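Long-range contacts in oxidoreductase YdhF (Escherichia coli, PDB 1OG6), which is probably an NADPH-dependent oxidoreductase of the aldo-keto reductase family, folded as an alpha/beta barrel that holds the dinucleotide at its mouth: residues M19-L24 with T47-A52; V181-V186 with P206-C211. All coordinates share one frame; numbering follows the deposited sequence.

Contact 1 (M19-L24 with T47-A52) and contact 2 (V181-V186 with P206-C211) pair parallel neighbours of the same curled sheet, their centres 15 Å apart, and both touch the NADP, so that one barrel builds its cofactor site from separate strand ends. Contact 1 meets the ribose and pyrophosphate through D50 and R23, while contact 2 lays W209 against the nicotinamide and brings S210 to the pyrophosphate. The two meet where M207 CE lies 3.7 Å from D50 OD1. The side chain of Y55, the proton donor by similarity, lies about 4 Å from that of D50 and about 7 Å from that of W209 (nearest atoms).

Contact 1: M19-L24 with T47-A52; sequences MGYWRL and TTVDHA. With NAP (NADP nicotinamide-adenine-dinucleotide phosphate), chain F.
Y21 and H51 lie side by side just past the ends of two parallel barrel strands, 13-20 and 48-50. Their rings are nearly parallel, the planes 14° apart, but are slid so far that they barely overlap, with centroids 5.2 Å apart. The imidazole instead brings its CE1 to Y21 CB. With CG anti to the carbonyl carbon (chi1 -66°), the phenol swings back along the strand, and its CE1 lies 3.7 Å from V49 CB, meeting the valine at the ring edge. F64 meets both rings, and helix 31-42 covers Y21 through F37 and I38. Beneath these side chains the backbones are laced by three nearly straight bonds: M19 N to T48 O, D50 N to M19 O, and Y21 N to D50 O.

On the other face of the sheet, D50 points to the cofactor. Its CG is anti to the backbone N (chi1 -169°), and OD2 accepts a hydrogen bond of 2.9 Å from NADP O2D while also forming a salt bridge with K83. G20 passes close under the ribose, its CA 3.6 Å from NADP O3D. The C5N-C6N edge of the nicotinamide comes down steeply on one face of the W22 indole, C6N 3.4 Å above the plane and toward the rim. R23, bent at chi2, reaches the pyrophosphate, where NH1 donates to NADP O1N at 2.9 Å, NE approaches NADP O2N and NH2 comes within 2.8 Å of NADP O3B. Replacing this arginine by alanine is likely to leave O1N without its NH1 donor and the pyrophosphate charge less well balanced.

The chemistry is thus divided: Y21 and M19 pack against helix 31-42, with V49 beside the tyrosine, whereas D50, W22 and R23 serve the cofactor, the carboxylate gripping the ribose beside Y55 and K83, consistent with the Asp-Tyr-Lys cluster of aldo-keto reductase active sites.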
ATOM      1  N   MET C  19     -13.127  18.036 -21.941  1.00 22.79           N
ATOM      2  CA  MET C  19     -13.836  17.442 -23.070  1.00 25.58           C
ATOM      3  C   MET C  19     -12.948  16.356 -23.679  1.00 28.31           C
ATOM      4  O   MET C  19     -11.842  16.635 -24.121  1.00 30.01           O
ATOM      5  CB  MET C  19     -14.147  18.514 -24.108  1.00 26.08           C
ATOM      6  CG  MET C  19     -15.572  18.488 -24.617  1.00 28.34           C
ATOM      7  SD  MET C  19     -15.996  16.901 -25.338  1.00 33.76           S
ATOM      8  CE  MET C  19     -17.735  16.938 -25.290  1.00 30.18           C
ATOM      9  N   GLY C  20     -13.427  15.117 -23.709  1.00 30.31           N
ATOM     10  CA  GLY C  20     -12.612  14.037 -24.239  1.00 33.08           C
ATOM     11  C   GLY C  20     -12.913  13.601 -25.655  1.00 35.82           C
ATOM     12  O   GLY C  20     -14.063  13.338 -26.008  1.00 36.34           O
ATOM     13  N   TYR C  21     -11.864  13.504 -26.465  1.00 38.01           N
ATOM     14  CA  TYR C  21     -12.011  13.101 -27.857  1.00 40.68           C
ATOM     15  C   TYR C  21     -11.508  11.688 -28.154  1.00 43.04           C
ATOM     16  O   TYR C  21     -10.647  11.492 -29.009  1.00 43.12           O
ATOM     17  CB  TYR C  21     -11.301  14.112 -28.772  1.00 39.38           C
ATOM     18  CG  TYR C  21     -11.948  15.478 -28.765  1.00 39.16           C
ATOM     19  CD1 TYR C  21     -11.592  16.437 -27.821  1.00 38.28           C
ATOM     20  CD2 TYR C  21     -12.982  15.785 -29.654  1.00 39.47           C
ATOM     21  CE1 TYR C  21     -12.256  17.662 -27.758  1.00 38.22           C
ATOM     22  CE2 TYR C  21     -13.650  17.003 -29.594  1.00 38.26           C
ATOM     23  CZ  TYR C  21     -13.285  17.930 -28.644  1.00 37.62           C
ATOM     24  OH  TYR C  21     -13.967  19.115 -28.556  1.00 38.68           O
ATOM     25  N   TRP C  22     -12.059  10.702 -27.452  1.00 46.14           N
ATOM     26  CA  TRP C  22     -11.667   9.310 -27.657  1.00 47.44           C
ATOM     27  C   TRP C  22     -12.535   8.669 -28.737  1.00 45.98           C
ATOM     28  O   TRP C  22     -12.037   7.949 -29.601  1.00 45.24           O
ATOM     29  CB  TRP C  22     -11.780   8.526 -26.342  1.00 50.48           C
ATOM     30  CG  TRP C  22     -11.456   7.054 -26.457  1.00 55.36           C
ATOM     31  CD1 TRP C  22     -10.545   6.473 -27.299  1.00 56.89           C
ATOM     32  CD2 TRP C  22     -12.010   5.983 -25.671  1.00 57.96           C
ATOM     33  NE1 TRP C  22     -10.499   5.112 -27.085  1.00 58.36           N
ATOM     34  CE2 TRP C  22     -11.385   4.786 -26.093  1.00 58.88           C
ATOM     35  CE3 TRP C  22     -12.972   5.920 -24.649  1.00 58.56           C
ATOM     36  CZ2 TRP C  22     -11.691   3.540 -25.526  1.00 59.44           C
ATOM     37  CZ3 TRP C  22     -13.276   4.675 -24.085  1.00 58.16           C
ATOM     38  CH2 TRP C  22     -12.635   3.506 -24.528  1.00 59.19           C
ATOM     39  N   ARG C  23     -13.833   8.938 -28.695  1.00 45.15           N
ATOM     40  CA  ARG C  23     -14.731   8.371 -29.685  1.00 44.68           C
ATOM     41  C   ARG C  23     -14.849   9.267 -30.902  1.00 43.99           C
ATOM     42  O   ARG C  23     -15.665   9.013 -31.782  1.00 43.86           O
ATOM     43  CB  ARG C  23     -16.120   8.146 -29.089  1.00 45.62           C
ATOM     44  CG  ARG C  23     -16.160   7.122 -27.975  1.00 46.55           C
ATOM     45  CD  ARG C  23     -15.943   7.759 -26.611  1.00 48.55           C
ATOM     46  NE  ARG C  23     -15.913   6.761 -25.542  1.00 50.53           N
ATOM     47  CZ  ARG C  23     -16.839   5.820 -25.357  1.00 51.79           C
ATOM     48  NH1 ARG C  23     -16.722   4.960 -24.354  1.00 51.88           N
ATOM     49  NH2 ARG C  23     -17.880   5.731 -26.177  1.00 52.81           N
ATOM     50  N   LEU C  24     -14.021  10.305 -30.957  1.00 43.94           N
ATOM     51  CA  LEU C  24     -14.051  11.258 -32.065  1.00 44.03           C
ATOM     52  C   LEU C  24     -14.300  10.613 -33.417  1.00 44.62           C
ATOM     53  O   LEU C  24     -15.127  11.084 -34.192  1.00 44.58           O
ATOM     54  CB  LEU C  24     -12.752  12.063 -32.123  1.00 42.39           C
ATOM     55  CG  LEU C  24     -12.641  13.042 -33.293  1.00 41.57           C
ATOM     56  CD1 LEU C  24     -13.853  13.955 -33.336  1.00 40.41           C
ATOM     57  CD2 LEU C  24     -11.358  13.846 -33.154  1.00 41.88           C
ATOM     58  N   THR C  47     -12.744  24.296 -21.737  1.00 31.43           N
ATOM     59  CA  THR C  47     -11.616  24.648 -22.575  1.00 29.99           C
ATOM     60  C   THR C  47     -10.547  23.568 -22.644  1.00 30.89           C
ATOM     61  O   THR C  47      -9.740  23.550 -23.574  1.00 30.99           O
ATOM     62  CB  THR C  47     -10.976  25.947 -22.082  1.00 28.83           C
ATOM     63  OG1 THR C  47     -10.582  25.789 -20.716  1.00 26.47           O
ATOM     64  CG2 THR C  47     -11.963  27.102 -22.194  1.00 27.20           C
ATOM     65  N   THR C  48     -10.536  22.672 -21.662  1.00 29.57           N
ATOM     66  CA  THR C  48      -9.548  21.606 -21.635  1.00 28.28           C
ATOM     67  C   THR C  48     -10.033  20.455 -22.488  1.00 29.44           C
ATOM     68  O   THR C  48     -11.146  19.979 -22.302  1.00 29.37           O
ATOM     69  CB  THR C  48      -9.338  21.081 -20.216  1.00 26.99           C
ATOM     70  OG1 THR C  48      -9.228  22.187 -19.322  1.00 26.49           O
ATOM     71  CG2 THR C  48      -8.073  20.253 -20.128  1.00 25.43           C
ATOM     72  N   VAL C  49      -9.212  20.015 -23.435  1.00 30.55           N
ATOM     73  CA  VAL C  49      -9.589  18.891 -24.277  1.00 31.84           C
ATOM     74  C   VAL C  49      -8.615  17.744 -24.042  1.00 33.37           C
ATOM     75  O   VAL C  49      -7.401  17.943 -23.964  1.00 33.34           O
ATOM     76  CB  VAL C  49      -9.609  19.262 -25.776  1.00 30.86           C
ATOM     77  CG1 VAL C  49     -10.555  20.429 -26.005  1.00 27.87           C
ATOM     78  CG2 VAL C  49      -8.209  19.568 -26.256  1.00 29.50           C
ATOM     79  N   ASP C  50      -9.169  16.542 -23.916  1.00 34.33           N
ATOM     80  CA  ASP C  50      -8.393  15.339 -23.664  1.00 34.87           C
ATOM     81  C   ASP C  50      -8.121  14.557 -24.943  1.00 34.78           C
ATOM     82  O   ASP C  50      -9.015  14.369 -25.763  1.00 35.48           O
ATOM     83  CB  ASP C  50      -9.147  14.457 -22.676  1.00 34.95           C
ATOM     84  CG  ASP C  50      -8.309  13.323 -22.154  1.00 35.15           C
ATOM     85  OD1 ASP C  50      -7.308  13.602 -21.463  1.00 33.92           O
ATOM     86  OD2 ASP C  50      -8.655  12.155 -22.437  1.00 34.25           O
ATOM     87  N   HIS C  51      -6.881  14.099 -25.095  1.00 34.77           N
ATOM     88  CA  HIS C  51      -6.455  13.329 -26.255  1.00 35.45           C
ATOM     89  C   HIS C  51      -5.440  12.291 -25.842  1.00 36.80           C
ATOM     90  O   HIS C  51      -5.035  12.243 -24.686  1.00 37.16           O
ATOM     91  CB  HIS C  51      -5.806  14.241 -27.280  1.00 35.34           C
ATOM     92  CG  HIS C  51      -6.779  14.905 -28.189  1.00 34.28           C
ATOM     93  ND1 HIS C  51      -7.514  14.206 -29.120  1.00 33.50           N
ATOM     94  CD2 HIS C  51      -7.158  16.198 -28.297  1.00 33.55           C
ATOM     95  CE1 HIS C  51      -8.306  15.040 -29.764  1.00 33.76           C
ATOM     96  NE2 HIS C  51      -8.109  16.255 -29.284  1.00 34.95           N
ATOM     97  N   ALA C  52      -5.015  11.466 -26.793  1.00 38.29           N
ATOM     98  CA  ALA C  52      -4.012  10.452 -26.500  1.00 38.82           C
ATOM     99  C   ALA C  52      -3.328   9.853 -27.721  1.00 39.49           C
ATOM    100  O   ALA C  52      -3.812   9.929 -28.851  1.00 39.53           O
ATOM    101  CB  ALA C  52      -4.614   9.344 -25.649  1.00 38.37           C
TER
HETATM  102  PA  NAP F1299     -18.113   8.275 -20.338  1.00 65.10           P
HETATM  103  O1A NAP F1299     -18.517   7.200 -19.518  0.62 64.24           O
HETATM  104  O2A NAP F1299     -18.146   9.741 -19.960  0.65 64.98           O
HETATM  105  O5B NAP F1299     -18.903   8.213 -21.734  1.00 64.28           O
HETATM  106  C5B NAP F1299     -20.330   7.998 -21.679  1.00 64.53           C
HETATM  107  C4B NAP F1299     -20.669   7.303 -23.042  0.78 63.66           C
HETATM  108  O4B NAP F1299     -22.126   7.072 -22.924  0.99 64.03           O
HETATM  109  C3B NAP F1299     -20.537   8.207 -24.295  0.60 63.31           C
HETATM  110  O3B NAP F1299     -19.954   7.382 -25.297  1.00 61.10           O
HETATM  111  C2B NAP F1299     -21.936   8.638 -24.690  0.90 63.55           C
HETATM  112  O2B NAP F1299     -22.191   8.538 -26.089  0.32 64.46           O
HETATM  113  C1B NAP F1299     -22.901   7.698 -23.909  1.00 63.65           C
HETATM  114  N9A NAP F1299     -23.972   8.470 -23.299  0.87 63.23           N
HETATM  115  C8A NAP F1299     -23.966   9.680 -22.629  1.00 63.22           C
HETATM  116  N7A NAP F1299     -25.153  10.076 -22.209  0.62 63.21           N
HETATM  117  C5A NAP F1299     -25.992   9.053 -22.635  1.00 62.95           C
HETATM  118  C6A NAP F1299     -27.382   8.904 -22.485  0.75 63.05           C
HETATM  119  N6A NAP F1299     -28.229   9.754 -21.872  0.65 63.07           N
HETATM  120  N1A NAP F1299     -27.964   7.745 -23.030  0.84 63.50           N
HETATM  121  N3A NAP F1299     -25.809   6.907 -23.856  1.00 62.63           N
HETATM  122  C4A NAP F1299     -25.259   8.058 -23.311  0.08 63.07           C
HETATM  123  O3  NAP F1299     -16.605   8.026 -20.770  0.77 64.09           O
HETATM  124  PN  NAP F1299     -15.966   7.357 -22.045  1.00 63.03           P
HETATM  125  O1N NAP F1299     -15.318   6.042 -22.000  0.51 63.25           O
HETATM  126  O2N NAP F1299     -15.681   8.378 -23.100  0.87 62.48           O
HETATM  127  O5D NAP F1299     -14.552   7.734 -21.343  0.20 62.07           O
HETATM  128  C5D NAP F1299     -14.274   9.033 -20.688  1.00 60.15           C
HETATM  129  C4D NAP F1299     -13.122   9.767 -21.355  0.86 59.72           C
HETATM  130  O4D NAP F1299     -11.839   9.505 -20.728  0.38 59.19           O
HETATM  131  C3D NAP F1299     -12.904   9.551 -22.896  1.00 59.64           C
HETATM  132  O3D NAP F1299     -13.532  10.577 -23.674  0.60 60.33           O
HETATM  133  O2D NAP F1299     -10.808  10.651 -23.676  1.00 58.46           O
HETATM  134  C1D NAP F1299     -10.807   9.257 -21.732  1.00 58.72           C
HETATM  135  N1N NAP F1299     -10.209   7.890 -21.488  0.62 57.85           N
HETATM  136  C2N NAP F1299      -8.977   7.735 -20.800  1.00 57.16           C
HETATM  137  C3N NAP F1299      -8.456   6.452 -20.628  0.81 57.37           C
HETATM  138  C7N NAP F1299      -7.124   6.290 -19.883  0.35 57.19           C
HETATM  139  O7N NAP F1299      -6.713   5.164 -19.764  1.00 57.01           O
HETATM  140  N7N NAP F1299      -6.477   7.320 -19.407  1.00 56.79           N
HETATM  141  C4N NAP F1299      -9.151   5.267 -21.144  1.00 57.29           C
HETATM  142  C5N NAP F1299     -10.387   5.462 -21.827  0.56 57.44           C
HETATM  143  C6N NAP F1299     -10.937   6.765 -22.013  0.76 57.27           C
HETATM  144  P2B NAP F1299     -23.086   9.597 -26.925  1.00 65.03           P
HETATM  145  O1X NAP F1299     -22.762  11.052 -27.251  0.58 64.55           O
HETATM  146  O2X NAP F1299     -24.037   8.813 -27.798  1.00 64.90           O
HETATM  147  O3X NAP F1299     -21.928   9.395 -27.877  0.91 65.47           O

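Contact 2: V181-V186 with P206-C211. With NAP (NADP nicotinamide-adenine-dinucleotide phosphate), chain F.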
ATOM      1  N   VAL C 181      -7.458   9.011 -13.629  1.00 22.58           N
ATOM      2  CA  VAL C 181      -7.956   7.701 -13.243  1.00 22.60           C
ATOM      3  C   VAL C 181      -9.462   7.583 -13.472  1.00 23.39           C
ATOM      4  O   VAL C 181     -10.131   8.589 -13.715  1.00 23.03           O
ATOM      5  CB  VAL C 181      -7.637   7.434 -11.765  1.00 21.84           C
ATOM      6  CG1 VAL C 181      -6.156   7.252 -11.589  1.00 21.69           C
ATOM      7  CG2 VAL C 181      -8.100   8.594 -10.913  1.00 21.08           C
ATOM      8  N   GLU C 182      -9.996   6.363 -13.406  1.00 22.84           N
ATOM      9  CA  GLU C 182     -11.432   6.164 -13.596  1.00 23.25           C
ATOM     10  C   GLU C 182     -12.200   6.236 -12.289  1.00 23.68           C
ATOM     11  O   GLU C 182     -11.878   5.511 -11.351  1.00 24.31           O
ATOM     12  CB  GLU C 182     -11.727   4.811 -14.236  1.00 23.80           C
ATOM     13  CG  GLU C 182     -13.150   4.334 -13.937  1.00 27.79           C
ATOM     14  CD  GLU C 182     -13.632   3.219 -14.846  1.00 30.56           C
ATOM     15  OE1 GLU C 182     -12.827   2.304 -15.147  1.00 31.40           O
ATOM     16  OE2 GLU C 182     -14.825   3.258 -15.241  1.00 30.55           O
ATOM     17  N   ILE C 183     -13.219   7.097 -12.228  1.00 22.61           N
ATOM     18  CA  ILE C 183     -14.040   7.230 -11.020  1.00 20.78           C
ATOM     19  C   ILE C 183     -15.504   7.369 -11.389  1.00 20.84           C
ATOM     20  O   ILE C 183     -15.875   8.283 -12.107  1.00 21.51           O
ATOM     21  CB  ILE C 183     -13.693   8.481 -10.175  1.00 18.43           C
ATOM     22  CG1 ILE C 183     -12.182   8.663 -10.065  1.00 17.60           C
ATOM     23  CG2 ILE C 183     -14.264   8.316  -8.778  1.00 16.60           C
ATOM     24  CD1 ILE C 183     -11.778   9.944  -9.389  1.00 14.30           C
ATOM     25  N   SER C 184     -16.333   6.461 -10.897  1.00 21.16           N
ATOM     26  CA  SER C 184     -17.765   6.500 -11.155  1.00 22.84           C
ATOM     27  C   SER C 184     -18.409   5.577 -10.145  1.00 24.07           C
ATOM     28  O   SER C 184     -17.751   4.687  -9.616  1.00 24.90           O
ATOM     29  CB  SER C 184     -18.087   6.023 -12.567  1.00 22.69           C
ATOM     30  OG  SER C 184     -17.756   4.659 -12.734  1.00 25.35           O
ATOM     31  N   PRO C 185     -19.704   5.772  -9.862  1.00 24.90           N
ATOM     32  CA  PRO C 185     -20.410   4.924  -8.892  1.00 24.48           C
ATOM     33  C   PRO C 185     -20.234   3.425  -9.160  1.00 25.32           C
ATOM     34  O   PRO C 185     -20.317   2.612  -8.239  1.00 24.88           O
ATOM     35  CB  PRO C 185     -21.858   5.371  -9.041  1.00 24.49           C
ATOM     36  CG  PRO C 185     -21.732   6.803  -9.460  1.00 23.98           C
ATOM     37  CD  PRO C 185     -20.620   6.752 -10.470  1.00 23.95           C
ATOM     38  N   VAL C 186     -19.991   3.069 -10.421  1.00 26.33           N
ATOM     39  CA  VAL C 186     -19.808   1.672 -10.809  1.00 27.61           C
ATOM     40  C   VAL C 186     -18.366   1.199 -10.624  1.00 28.60           C
ATOM     41  O   VAL C 186     -18.113  -0.000 -10.518  1.00 31.08           O
ATOM     42  CB  VAL C 186     -20.213   1.427 -12.277  1.00 26.99           C
ATOM     43  CG1 VAL C 186     -21.615   1.936 -12.517  1.00 28.20           C
ATOM     44  CG2 VAL C 186     -19.234   2.098 -13.210  1.00 26.10           C
ATOM     45  N   PRO C 206      -7.083  14.867 -10.020  1.00 20.56           N
ATOM     46  CA  PRO C 206      -7.237  13.739 -10.942  1.00 20.30           C
ATOM     47  C   PRO C 206      -8.342  13.928 -11.955  1.00 19.58           C
ATOM     48  O   PRO C 206      -9.465  14.212 -11.576  1.00 20.44           O
ATOM     49  CB  PRO C 206      -7.560  12.588 -10.008  1.00 19.14           C
ATOM     50  CG  PRO C 206      -8.442  13.247  -9.033  1.00 17.85           C
ATOM     51  CD  PRO C 206      -7.680  14.526  -8.717  1.00 19.71           C
ATOM     52  N   MET C 207      -8.023  13.779 -13.234  1.00 19.93           N
ATOM     53  CA  MET C 207      -9.023  13.883 -14.290  1.00 21.69           C
ATOM     54  C   MET C 207      -9.709  12.528 -14.235  1.00 23.83           C
ATOM     55  O   MET C 207      -9.049  11.501 -14.298  1.00 25.40           O
ATOM     56  CB  MET C 207      -8.332  14.101 -15.633  1.00 21.19           C
ATOM     57  CG  MET C 207      -7.565  15.413 -15.671  1.00 21.21           C
ATOM     58  SD  MET C 207      -6.441  15.623 -17.046  1.00 21.60           S
ATOM     59  CE  MET C 207      -7.581  15.742 -18.415  1.00 20.84           C
ATOM     60  N   ALA C 208     -11.025  12.510 -14.095  1.00 25.74           N
ATOM     61  CA  ALA C 208     -11.731  11.242 -13.971  1.00 27.70           C
ATOM     62  C   ALA C 208     -12.356  10.766 -15.259  1.00 29.60           C
ATOM     63  O   ALA C 208     -13.173  11.463 -15.846  1.00 30.73           O
ATOM     64  CB  ALA C 208     -12.791  11.358 -12.895  1.00 26.91           C
ATOM     65  N   TRP C 209     -11.990   9.570 -15.704  1.00 31.89           N
ATOM     66  CA  TRP C 209     -12.568   9.070 -16.935  1.00 34.23           C
ATOM     67  C   TRP C 209     -13.659   8.035 -16.764  1.00 36.75           C
ATOM     68  O   TRP C 209     -13.748   7.359 -15.742  1.00 36.51           O
ATOM     69  CB  TRP C 209     -11.493   8.541 -17.891  1.00 32.87           C
ATOM     70  CG  TRP C 209     -10.571   7.448 -17.406  1.00 31.58           C
ATOM     71  CD1 TRP C 209      -9.323   7.607 -16.857  1.00 30.88           C
ATOM     72  CD2 TRP C 209     -10.747   6.033 -17.583  1.00 30.97           C
ATOM     73  NE1 TRP C 209      -8.711   6.386 -16.701  1.00 30.34           N
ATOM     74  CE2 TRP C 209      -9.563   5.403 -17.139  1.00 31.80           C
ATOM     75  CE3 TRP C 209     -11.791   5.238 -18.081  1.00 30.15           C
ATOM     76  CZ2 TRP C 209      -9.394   4.009 -17.180  1.00 31.55           C
ATOM     77  CZ3 TRP C 209     -11.624   3.855 -18.121  1.00 29.51           C
ATOM     78  CH2 TRP C 209     -10.433   3.256 -17.674  1.00 30.38           C
ATOM     79  N   SER C 210     -14.500   7.949 -17.790  1.00 39.64           N
ATOM     80  CA  SER C 210     -15.628   7.030 -17.839  1.00 42.02           C
ATOM     81  C   SER C 210     -16.528   7.124 -16.610  1.00 43.37           C
ATOM     82  O   SER C 210     -16.879   6.104 -16.008  1.00 44.02           O
ATOM     83  CB  SER C 210     -15.127   5.597 -18.028  1.00 42.41           C
ATOM     84  OG  SER C 210     -14.508   5.445 -19.295  1.00 41.48           O
ATOM     85  N   CYS C 211     -16.902   8.351 -16.247  1.00 45.18           N
ATOM     86  CA  CYS C 211     -17.773   8.588 -15.098  1.00 47.08           C
ATOM     87  C   CYS C 211     -19.085   7.873 -15.319  1.00 48.55           C
ATOM     88  O   CYS C 211     -19.787   7.540 -14.364  1.00 49.33           O
ATOM     89  CB  CYS C 211     -18.054  10.074 -14.918  1.00 46.16           C
ATOM     90  SG  CYS C 211     -16.588  11.060 -14.676  1.00 48.37           S
TER
HETATM   91  PA  NAP F1299     -18.113   8.275 -20.338  1.00 65.10           P
HETATM   92  O1A NAP F1299     -18.517   7.200 -19.518  0.62 64.24           O
HETATM   93  O2A NAP F1299     -18.146   9.741 -19.960  0.65 64.98           O
HETATM   94  O5B NAP F1299     -18.903   8.213 -21.734  1.00 64.28           O
HETATM   95  C5B NAP F1299     -20.330   7.998 -21.679  1.00 64.53           C
HETATM   96  C4B NAP F1299     -20.669   7.303 -23.042  0.78 63.66           C
HETATM   97  O4B NAP F1299     -22.126   7.072 -22.924  0.99 64.03           O
HETATM   98  C3B NAP F1299     -20.537   8.207 -24.295  0.60 63.31           C
HETATM   99  O3B NAP F1299     -19.954   7.382 -25.297  1.00 61.10           O
HETATM  100  C2B NAP F1299     -21.936   8.638 -24.690  0.90 63.55           C
HETATM  101  O2B NAP F1299     -22.191   8.538 -26.089  0.32 64.46           O
HETATM  102  C1B NAP F1299     -22.901   7.698 -23.909  1.00 63.65           C
HETATM  103  N9A NAP F1299     -23.972   8.470 -23.299  0.87 63.23           N
HETATM  104  C8A NAP F1299     -23.966   9.680 -22.629  1.00 63.22           C
HETATM  105  N7A NAP F1299     -25.153  10.076 -22.209  0.62 63.21           N
HETATM  106  C5A NAP F1299     -25.992   9.053 -22.635  1.00 62.95           C
HETATM  107  C6A NAP F1299     -27.382   8.904 -22.485  0.75 63.05           C
HETATM  108  N6A NAP F1299     -28.229   9.754 -21.872  0.65 63.07           N
HETATM  109  N1A NAP F1299     -27.964   7.745 -23.030  0.84 63.50           N
HETATM  110  N3A NAP F1299     -25.809   6.907 -23.856  1.00 62.63           N
HETATM  111  C4A NAP F1299     -25.259   8.058 -23.311  0.08 63.07           C
HETATM  112  O3  NAP F1299     -16.605   8.026 -20.770  0.77 64.09           O
HETATM  113  PN  NAP F1299     -15.966   7.357 -22.045  1.00 63.03           P
HETATM  114  O1N NAP F1299     -15.318   6.042 -22.000  0.51 63.25           O
HETATM  115  O2N NAP F1299     -15.681   8.378 -23.100  0.87 62.48           O
HETATM  116  O5D NAP F1299     -14.552   7.734 -21.343  0.20 62.07           O
HETATM  117  C5D NAP F1299     -14.274   9.033 -20.688  1.00 60.15           C
HETATM  118  C4D NAP F1299     -13.122   9.767 -21.355  0.86 59.72           C
HETATM  119  O4D NAP F1299     -11.839   9.505 -20.728  0.38 59.19           O
HETATM  120  C3D NAP F1299     -12.904   9.551 -22.896  1.00 59.64           C
HETATM  121  O3D NAP F1299     -13.532  10.577 -23.674  0.60 60.33           O
HETATM  122  O2D NAP F1299     -10.808  10.651 -23.676  1.00 58.46           O
HETATM  123  C1D NAP F1299     -10.807   9.257 -21.732  1.00 58.72           C
HETATM  124  N1N NAP F1299     -10.209   7.890 -21.488  0.62 57.85           N
HETATM  125  C2N NAP F1299      -8.977   7.735 -20.800  1.00 57.16           C
HETATM  126  C3N NAP F1299      -8.456   6.452 -20.628  0.81 57.37           C
HETATM  127  C7N NAP F1299      -7.124   6.290 -19.883  0.35 57.19           C
HETATM  128  O7N NAP F1299      -6.713   5.164 -19.764  1.00 57.01           O
HETATM  129  N7N NAP F1299      -6.477   7.320 -19.407  1.00 56.79           N
HETATM  130  C4N NAP F1299      -9.151   5.267 -21.144  1.00 57.29           C
HETATM  131  C5N NAP F1299     -10.387   5.462 -21.827  0.56 57.44           C
HETATM  132  C6N NAP F1299     -10.937   6.765 -22.013  0.76 57.27           C
HETATM  133  P2B NAP F1299     -23.086   9.597 -26.925  1.00 65.03           P
HETATM  134  O1X NAP F1299     -22.762  11.052 -27.251  0.58 64.55           O
HETATM  135  O2X NAP F1299     -24.037   8.813 -27.798  1.00 64.90           O
HETATM  136  O3X NAP F1299     -21.928   9.395 -27.877  0.91 65.47           O
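E182 and W209 meet at the C-terminal ends of neighbouring strands in a TIM barrel, where strand 179-182, helix 195-201 and strand 207-209 form a beta-alpha-beta unit. The backbone pairing is parallel and short. W209 N donates to V181 O over 2.9 Å, while the bond from V181 N to M207 O is bent and weak. One CA-H...O contact, A208 CA to V181 O, backs the bonded part, and two more, E182 CA to W209 O and C211 CA to I183 O, continue past it.

Apolar contacts fill the side of the sheet turned to the surrounding helices. I183 CD1 rests 3.9 Å from A208 CB, and V181 CG2 approaches P206 CB. Helix 195-201 adds L196 against I183 and L199 against P206, and helix 242-251 covers P185 and C211.

The aromatic interactions belong to W209, whose indole is sandwiched. E182 CB stands over the six-membered ring in a CH-pi contact, 3.6 Å from its centroid and only 8° off the normal. Across the opposite face lies the nicotinamide, with NADP C3N 3.7 Å above the indole plane. The glutamate chain then runs extended from over the ring out past its CZ3-CH2 rim, its OE1 3.6 Å from W209 CZ3 and the carboxylate plane inclined 28° to the indole. A chi1 of 57° places W209 CG between the backbone N and the carbonyl carbon, turning the ring across the strand end between glutamate and cofactor, and N159 OD1 accepts from NE1, fixing the indole's rotation.

Polar contacts with the cofactor come from S210, a residue of the experimentally established NADP-binding site: S210 OG lies 2.9 Å from NADP O1N and 3.1 Å from NADP O5D.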